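Local coordinates for protein O-ureido-L-serine synthase (Streptomyces lavendulae, PDB 3X44) that catalyses the pyridoxal-phosphate-dependent addition of hydroxyurea to O-acetyl-L-serine, giving O-ureido-L-serine for D-cycloserine biosynthesis, and also makes L-cysteine from sulfide, at residues I66-S71 with I76-V81; D44-S49 with G72-A77; F89-G94 with K103-Y108. The protein carries 1 engineered substitution. All coordinates share one frame; numbering follows the deposited sequence.

Interaction 1: residues I66-S71 with I76-V81. With PUS ((E)-O-(carbamoylamino)-N-({3-hydroxy-2-methyl-5-[(phosphonooxy)methyl]pyridin-4-yl}methylidene)-L-serine), chain C.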
# COMPACT_ATOMS: atom_id res chain seq x y z
N ILE A 66 0.57 -26.54 19.95
CA ILE A 66 -0.77 -26.29 19.43
C ILE A 66 -1.21 -27.48 18.59
O ILE A 66 -0.44 -27.99 17.77
CB ILE A 66 -0.80 -25.01 18.55
CG1 ILE A 66 -0.48 -23.78 19.40
CG2 ILE A 66 -2.17 -24.85 17.90
CD1 ILE A 66 0.39 -22.76 18.70
N VAL A 67 -2.44 -27.94 18.81
CA VAL A 67 -2.97 -29.07 18.07
C VAL A 67 -4.31 -28.70 17.45
O VAL A 67 -5.13 -28.03 18.08
CB VAL A 67 -3.16 -30.32 18.96
CG1 VAL A 67 -4.28 -30.09 19.97
CG2 VAL A 67 -3.47 -31.53 18.10
N GLU A 68 -4.52 -29.14 16.21
CA GLU A 68 -5.76 -28.84 15.50
C GLU A 68 -6.08 -29.86 14.41
O GLU A 68 -5.18 -30.40 13.76
CB GLU A 68 -5.65 -27.45 14.88
CG GLU A 68 -6.85 -27.07 14.03
CD GLU A 68 -8.09 -26.86 14.88
OE1 GLU A 68 -8.63 -27.86 15.40
OE2 GLU A 68 -8.52 -25.70 15.02
N CYS A 69 -7.37 -30.14 14.23
CA CYS A 69 -7.81 -31.05 13.18
C CYS A 69 -8.04 -30.12 12.00
O CYS A 69 -8.77 -29.14 12.11
CB CYS A 69 -9.13 -31.75 13.54
SG CYS A 69 -9.89 -32.55 12.12
N THR A 70 -7.43 -30.43 10.86
CA THR A 70 -7.54 -29.55 9.71
C THR A 70 -7.70 -30.30 8.39
O THR A 70 -7.37 -31.48 8.31
CB THR A 70 -6.27 -28.67 9.63
OG1 THR A 70 -6.29 -27.89 8.43
CG2 THR A 70 -5.02 -29.56 9.61
N SER A 71 -8.23 -29.61 7.38
CA SER A 71 -8.36 -30.20 6.05
C SER A 71 -7.06 -29.90 5.31
O SER A 71 -6.90 -30.26 4.14
CB SER A 71 -9.55 -29.60 5.28
OG SER A 71 -9.42 -28.20 5.09
N ILE A 76 -1.24 -25.92 7.71
CA ILE A 76 -0.10 -25.25 7.09
C ILE A 76 0.15 -23.89 7.75
O ILE A 76 1.28 -23.57 8.13
CB ILE A 76 -0.34 -25.04 5.58
CG1 ILE A 76 -0.28 -26.39 4.86
CG2 ILE A 76 0.71 -24.12 4.99
CD1 ILE A 76 -0.83 -26.35 3.44
N ALA A 77 -0.91 -23.11 7.91
CA ALA A 77 -0.82 -21.79 8.51
C ALA A 77 -0.39 -21.83 9.98
O ALA A 77 0.52 -21.12 10.38
CB ALA A 77 -2.15 -21.07 8.37
N LEU A 78 -1.05 -22.65 10.79
CA LEU A 78 -0.69 -22.74 12.20
C LEU A 78 0.78 -23.15 12.30
O LEU A 78 1.52 -22.66 13.14
CB LEU A 78 -1.59 -23.73 12.93
CG LEU A 78 -2.89 -23.08 13.43
CD1 LEU A 78 -3.93 -24.11 13.80
CD2 LEU A 78 -2.56 -22.19 14.61
N ALA A 79 1.20 -24.04 11.40
CA ALA A 79 2.58 -24.50 11.39
C ALA A 79 3.48 -23.30 11.15
O ALA A 79 4.47 -23.09 11.86
CB ALA A 79 2.79 -25.53 10.29
N MET A 80 3.11 -22.49 10.15
CA MET A 80 3.87 -21.29 9.80
C MET A 80 3.93 -20.27 10.94
O MET A 80 4.99 -19.71 11.22
CB MET A 80 3.25 -20.64 8.57
CG MET A 80 4.08 -19.51 8.00
SD MET A 80 3.14 -18.45 6.91
CE MET A 80 1.69 -18.06 7.89
N VAL A 81 2.79 -20.03 11.58
CA VAL A 81 2.75 -19.08 12.70
C VAL A 81 3.59 -19.64 13.85
O VAL A 81 4.36 -18.92 14.49
CB VAL A 81 1.30 -18.86 13.20
CG1 VAL A 81 1.31 -18.13 14.53
CG2 VAL A 81 0.49 -18.07 12.16
N PUS C . -9.94 -24.80 5.66
CA PUS C . -9.90 -25.17 7.13
CB PUS C . -11.20 -25.94 7.57
OG PUS C . -11.35 -27.19 6.77
ND PUS C . -12.00 -28.23 7.54
CE PUS C . -13.13 -28.79 7.07
NZ2 PUS C . -13.88 -28.16 6.15
OZ1 PUS C . -13.48 -29.85 7.49
C PUS C . -8.66 -26.06 7.38
O PUS C . -7.74 -26.02 6.61
OT PUS C . -8.62 -26.78 8.35
C2 PUS C . -10.19 -23.86 1.32
C3 PUS C . -9.98 -24.10 2.76
C4 PUS C . -11.02 -23.67 3.71
C5 PUS C . -12.21 -23.00 3.19
C6 PUS C . -12.33 -22.80 1.73
C2A PUS C . -9.16 -24.32 0.32
C4A PUS C . -10.94 -24.05 5.17
C5A PUS C . -13.32 -22.53 4.11
N1 PUS C . -11.34 -23.23 0.88
O3 PUS C . -8.82 -24.63 3.20
O1P PUS C . -13.11 -22.13 7.13
O2P PUS C . -13.41 -19.83 6.65
O3P PUS C . -15.06 -21.40 5.97
O4P PUS C . -12.91 -21.34 4.86
P PUS C . -13.63 -21.18 6.16
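L78 carries its CG beside the backbone N, chi1 -86°, and from there its two methyls fan out towards the strand; E68 turns CG anti to its own N, chi1 176°, then bends at chi2. The two chains meet at a slant, with L78 CD1 3.9 Å from E68 CB, against the aliphatic root of the glutamate rather than its charge. The second methyl, L78 CD2, lies 4.2 Å from CG2 of I66. A forked leucine suits the place, because I66 and E68 point to the same face of the strand and each receives one branch.

The carboxylate of E68 is buried but well provided for. C69 N gives its hydrogen to E68 OE1 at 2.9 Å, a bent bond (139°) on the anti lone pair; R139 makes a salt bridge to the same oxygen and Q142 N bonds to OE2, which probably keeps the group ionised.

Farther along, the same segment meets the bound external aldimine. T70 OG1, itself bonded by G72 N and G75 N, donates to carboxylate oxygen OT of PUS at 2.6 Å. S71 N reaches the same OT at 3.0 Å. S71 OG bonds at 2.8 Å to PUS OG, which bridges CB and ND. This strand-turn-helix, opening the beta-alpha-beta unit 65-94, presents the TSGN loop that grips the amino-acid carboxylate, as in cysteine synthases of the type II pyridoxal-phosphate fold.

Interaction 2: residues D44-S49 with G72-A77. With PUS ((E)-O-(carbamoylamino)-N-({3-hydroxy-2-methyl-5-[(phosphonooxy)methyl]pyridin-4-yl}methylidene)-L-serine), chain C.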
# COMPACT_ATOMS: atom_id res chain seq x y z
N ASP A 44 -4.29 -18.34 6.85
CA ASP A 44 -3.34 -17.52 7.58
C ASP A 44 -4.04 -16.54 8.54
O ASP A 44 -3.51 -16.23 9.61
CB ASP A 44 -2.50 -16.71 6.60
CG ASP A 44 -1.37 -17.51 5.98
OD1 ASP A 44 -0.45 -16.87 5.43
OD2 ASP A 44 -1.39 -18.76 6.02
N ARG A 45 -5.20 -16.04 8.13
CA ARG A 45 -5.94 -15.09 8.95
C ARG A 45 -6.42 -15.71 10.26
O ARG A 45 -6.37 -15.09 11.32
CB ARG A 45 -7.13 -14.53 8.18
CG ARG A 45 -6.75 -13.74 6.93
CD ARG A 45 -7.98 -13.50 6.05
NE ARG A 45 -7.64 -12.91 4.76
CZ ARG A 45 -7.61 -11.60 4.52
NH1 ARG A 45 -7.90 -10.74 5.48
NH2 ARG A 45 -7.30 -11.15 3.30
N LEU A 46 -6.90 -16.94 10.17
CA LEU A 46 -7.39 -17.66 11.34
C LEU A 46 -6.23 -18.05 12.25
O LEU A 46 -6.28 -17.84 13.46
CB LEU A 46 -8.15 -18.91 10.88
CG LEU A 46 -8.70 -19.89 11.91
CD1 LEU A 46 -9.84 -20.68 11.28
CD2 LEU A 46 -7.60 -20.84 12.37
N ALA A 47 -5.17 -18.61 11.66
CA ALA A 47 -4.01 -19.04 12.42
C ALA A 47 -3.42 -17.94 13.28
O ALA A 47 -3.14 -18.15 14.46
CB ALA A 47 -2.95 -19.60 11.48
N LEU A 48 -3.22 -16.77 12.68
CA LEU A 48 -2.66 -15.63 13.39
C LEU A 48 -3.62 -15.16 14.48
O LEU A 48 -3.22 -14.90 15.62
CB LEU A 48 -2.41 -14.47 12.42
CG LEU A 48 -1.89 -13.17 13.02
CD1 LEU A 48 -0.48 -13.38 13.54
CD2 LEU A 48 -1.92 -12.07 11.97
N SER A 49 -4.90 -15.06 14.12
CA SER A 49 -5.91 -14.60 15.05
C SER A 49 -6.05 -15.45 16.30
O SER A 49 -6.04 -14.93 17.41
CB SER A 49 -7.27 -14.52 14.36
OG SER A 49 -8.21 -13.91 15.23
N GLY A 72 -6.14 -29.22 5.99
CA GLY A 72 -4.86 -28.90 5.38
C GLY A 72 -4.34 -27.48 5.56
O GLY A 72 -3.33 -27.26 6.23
N ASN A 73 -5.03 -26.51 4.97
CA ASN A 73 -4.59 -25.11 5.05
C ASN A 73 -4.42 -24.57 6.46
O ASN A 73 -3.45 -23.88 6.75
CB ASN A 73 -5.55 -24.22 4.25
CG ASN A 73 -5.30 -24.29 2.75
OD1 ASN A 73 -4.17 -24.49 2.31
ND2 ASN A 73 -6.36 -24.13 1.95
N VAL A 74 -5.34 -24.88 7.36
CA VAL A 74 -5.16 -24.37 8.71
C VAL A 74 -3.91 -25.00 9.33
O VAL A 74 -3.17 -24.34 10.05
CB VAL A 74 -6.40 -24.62 9.58
CG1 VAL A 74 -6.06 -24.51 11.05
CG2 VAL A 74 -7.47 -23.59 9.23
N GLY A 75 -3.68 -26.27 9.02
CA GLY A 75 -2.49 -26.94 9.53
C GLY A 75 -1.23 -26.26 9.00
O GLY A 75 -0.28 -26.04 9.73
N ILE A 76 -1.24 -25.92 7.71
CA ILE A 76 -0.10 -25.25 7.09
C ILE A 76 0.15 -23.89 7.75
O ILE A 76 1.28 -23.57 8.13
CB ILE A 76 -0.34 -25.04 5.58
CG1 ILE A 76 -0.28 -26.39 4.86
CG2 ILE A 76 0.71 -24.12 4.99
CD1 ILE A 76 -0.83 -26.35 3.44
N ALA A 77 -0.91 -23.11 7.91
CA ALA A 77 -0.82 -21.79 8.51
C ALA A 77 -0.39 -21.83 9.98
O ALA A 77 0.52 -21.12 10.38
CB ALA A 77 -2.15 -21.07 8.37
N PUS C . -9.94 -24.80 5.66
CA PUS C . -9.90 -25.17 7.13
CB PUS C . -11.20 -25.94 7.57
OG PUS C . -11.35 -27.19 6.77
ND PUS C . -12.00 -28.23 7.54
CE PUS C . -13.13 -28.79 7.07
NZ2 PUS C . -13.88 -28.16 6.15
OZ1 PUS C . -13.48 -29.85 7.49
C PUS C . -8.66 -26.06 7.38
O PUS C . -7.74 -26.02 6.61
OT PUS C . -8.62 -26.78 8.35
C2 PUS C . -10.19 -23.86 1.32
C3 PUS C . -9.98 -24.10 2.76
C4 PUS C . -11.02 -23.67 3.71
C5 PUS C . -12.21 -23.00 3.19
C6 PUS C . -12.33 -22.80 1.73
C2A PUS C . -9.16 -24.32 0.32
C4A PUS C . -10.94 -24.05 5.17
C5A PUS C . -13.32 -22.53 4.11
N1 PUS C . -11.34 -23.23 0.88
O3 PUS C . -8.82 -24.63 3.20
O1P PUS C . -13.11 -22.13 7.13
O2P PUS C . -13.41 -19.83 6.65
O3P PUS C . -15.06 -21.40 5.97
O4P PUS C . -12.91 -21.34 4.86
P PUS C . -13.63 -21.18 6.16
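A47 and A77 set the tight end of this helix pair: their CB methyls stand 3.5 Å apart, and D44 reaches round so that its OD2 comes to 3.4 Å from A77 CB. Alanines suit the spot, since their short side chains let the backbones close to 5.0 Å between the CA atoms of D44 and A77. The other oxygen of D44, OD1, accepts a bond from G39 N. The packing slackens towards L46, whose CD2 lies 4.2 Å from both CG1 and CG2 of V74, the two side chains crossing at about a right angle.

The segment axes diverge by 51°, and in this type II pyridoxal-phosphate fold both helices start at the cofactor. Helix 43-56 begins with A43, engineered in place of the lysine that carries the cofactor, while helix 73-85 aims its N-terminus at the ligand. There V74 N donates to carboxylate oxygen O of PUS at 2.8 Å, nearly straight (165°), and the helix end may help to balance the negative charge. N73 ND2 bonds to the phenolic O3 of PUS at 2.8 Å, with its amide also held by D292 and R296.

G72 takes the N-cap position; at phi 135° a side chain would press on the carbonyl O of S71, and glycine has none. Even the looser L46 side is buried, with L46 touching N148 of helix 147-164, whereas V74 CG2 presses closely on PUS, 3.3 Å from its carboxylate carbon C.

Interaction 3: residues F89-G94 with K103-Y108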
# COMPACT_ATOMS: atom_id res chain seq x y z
N PHE A 89 3.69 -27.33 16.77
CA PHE A 89 2.38 -27.58 16.19
C PHE A 89 2.20 -29.04 15.76
O PHE A 89 3.12 -29.67 15.23
CB PHE A 89 2.15 -26.66 14.98
CG PHE A 89 0.83 -26.89 14.30
CD1 PHE A 89 -0.37 -26.67 14.98
CD2 PHE A 89 0.78 -27.38 13.00
CE1 PHE A 89 -1.60 -26.95 14.38
CE2 PHE A 89 -0.44 -27.67 12.39
CZ PHE A 89 -1.64 -27.45 13.08
N VAL A 90 1.00 -29.56 15.99
CA VAL A 90 0.66 -30.94 15.64
C VAL A 90 -0.64 -30.92 14.85
O VAL A 90 -1.68 -30.53 15.38
CB VAL A 90 0.41 -31.81 16.89
CG1 VAL A 90 0.18 -33.26 16.47
CG2 VAL A 90 1.58 -31.71 17.85
N ALA A 91 -0.59 -31.35 13.60
CA ALA A 91 -1.78 -31.37 12.76
C ALA A 91 -2.47 -32.73 12.77
O ALA A 91 -1.80 -33.77 12.73
CB ALA A 91 -1.41 -31.00 11.33
N VAL A 92 -3.79 -32.72 12.86
CA VAL A 92 -4.61 -33.92 12.85
C VAL A 92 -5.36 -33.80 11.53
O VAL A 92 -6.28 -33.00 11.42
CB VAL A 92 -5.62 -33.93 14.01
CG1 VAL A 92 -6.65 -35.03 13.79
CG2 VAL A 92 -4.90 -34.14 15.33
N MET A 93 -4.97 -34.59 10.54
CA MET A 93 -5.58 -34.49 9.22
C MET A 93 -6.02 -35.80 8.57
O MET A 93 -5.35 -36.82 8.70
CB MET A 93 -4.60 -33.77 8.29
CG MET A 93 -5.14 -33.43 6.92
SD MET A 93 -4.01 -32.32 6.06
CE MET A 93 -2.46 -33.26 6.11
N GLY A 94 -7.16 -35.76 7.88
CA GLY A 94 -7.66 -36.94 7.21
C GLY A 94 -6.60 -37.42 6.24
O GLY A 94 -5.89 -36.61 5.64
N LYS A 103 3.26 -32.34 3.28
CA LYS A 103 4.61 -31.86 3.11
C LYS A 103 4.78 -30.42 3.58
O LYS A 103 5.81 -30.07 4.16
CB LYS A 103 5.03 -31.98 1.65
CG LYS A 103 5.44 -33.40 1.25
CD LYS A 103 5.88 -33.46 -0.20
CE LYS A 103 6.28 -34.88 -0.59
NZ LYS A 103 7.58 -34.89 -1.30
N LEU A 104 3.78 -29.59 3.33
CA LEU A 104 3.86 -28.20 3.73
C LEU A 104 3.87 -28.08 5.25
O LEU A 104 4.66 -27.32 5.82
CB LEU A 104 2.69 -27.41 3.14
CG LEU A 104 2.93 -26.91 1.70
CD1 LEU A 104 1.86 -25.89 1.32
CD2 LEU A 104 4.30 -26.27 1.61
N ILE A 105 3.01 -28.85 5.90
CA ILE A 105 2.96 -28.84 7.35
C ILE A 105 4.35 -29.24 7.87
O ILE A 105 4.90 -28.60 8.77
CB ILE A 105 1.88 -29.81 7.88
CG1 ILE A 105 0.49 -29.26 7.52
CG2 ILE A 105 2.01 -29.96 9.40
CD1 ILE A 105 -0.65 -30.25 7.66
N ARG A 106 4.91 -30.28 7.27
CA ARG A 106 6.23 -30.77 7.67
C ARG A 106 7.30 -29.70 7.46
O ARG A 106 8.18 -29.53 8.30
CB ARG A 106 6.60 -32.02 6.86
CG ARG A 106 5.77 -33.23 7.20
CD ARG A 106 6.25 -33.86 8.50
NE ARG A 106 5.74 -35.21 8.66
CZ ARG A 106 5.71 -35.87 9.81
NH1 ARG A 106 6.15 -35.28 10.92
NH2 ARG A 106 5.24 -37.10 9.86
N ALA A 107 7.22 -28.99 6.34
CA ALA A 107 8.20 -27.96 6.01
C ALA A 107 8.31 -26.91 7.11
O ALA A 107 9.42 -26.48 7.46
CB ALA A 107 7.84 -27.30 4.69
N TYR A 108 7.18 -26.48 7.65
CA TYR A 108 7.19 -25.47 8.70
C TYR A 108 7.56 -26.06 10.06
O TYR A 108 7.61 -25.35 11.07
CB TYR A 108 5.82 -24.78 8.78
CG TYR A 108 5.54 -23.86 7.61
CD1 TYR A 108 6.35 -22.74 7.38
CD2 TYR A 108 4.49 -24.12 6.73
CE1 TYR A 108 6.10 -21.90 6.29
CE2 TYR A 108 4.24 -23.28 5.64
CZ TYR A 108 5.05 -22.17 5.43
OH TYR A 108 4.80 -21.35 4.36
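F89 offers the rim of its ring to I105, whose CG2 lies close to the ring plane, 4.5 Å from CE2. One face of the ring has A91 N of its own strand 3.9 Å above it, displaced towards the rim.

From there I105 runs along the strand. Its CD1 lies 3.8 Å from A91 CB, where a bare methyl gives the helix side chain a shallow seat, with I105 CG2 a little farther off. The same CD1 stands 3.8 Å from CE of M93. M93 is extended through its first two torsions and bends only at the thioether, chi3 56°, which swings the terminal methyl across the isoleucine at a slant. With two branches to spend, I105 thus serves three residues, F89, A91 and M93, while V90 and V92 turn to the other face of the sheet.

The outer flank of the helix belongs to the subunit interface: R106 forms a salt bridge with D311 of the second subunit, and K103 NZ bonds to L298 O there. Segment axes 9.9 Å apart, running almost antiparallel at 170°, are what a beta-alpha-beta unit produces when its helix packs back along the strand it has left, here the helix connecting parallel neighbours 88-94 and 111-115.

In the fold
Interactions 1 and 2, with centres 6 Å apart, share helix 73-85: one side of it meets strand 65-70 and another meets helix 43-56. Interaction 3 follows in the chain and joins interaction 1 through the parallel sheet, where I66 O and V90 N lie 2.8 Å apart, as do E68 O and V92 N. Interactions 2 and 3, 11 Å between centres, meet at several points, among them M93 SD and G72 CA, 3.6 Å apart. T70 and S71 of interaction 1 and N73 and V74 of interaction 2 hydrogen-bond PUS, and T70 OG1 with G75 N, 3.1 Å apart, ties strand to helix. Interaction 3 stands behind this loop, with the M93 side chain about 7 Å from PUS.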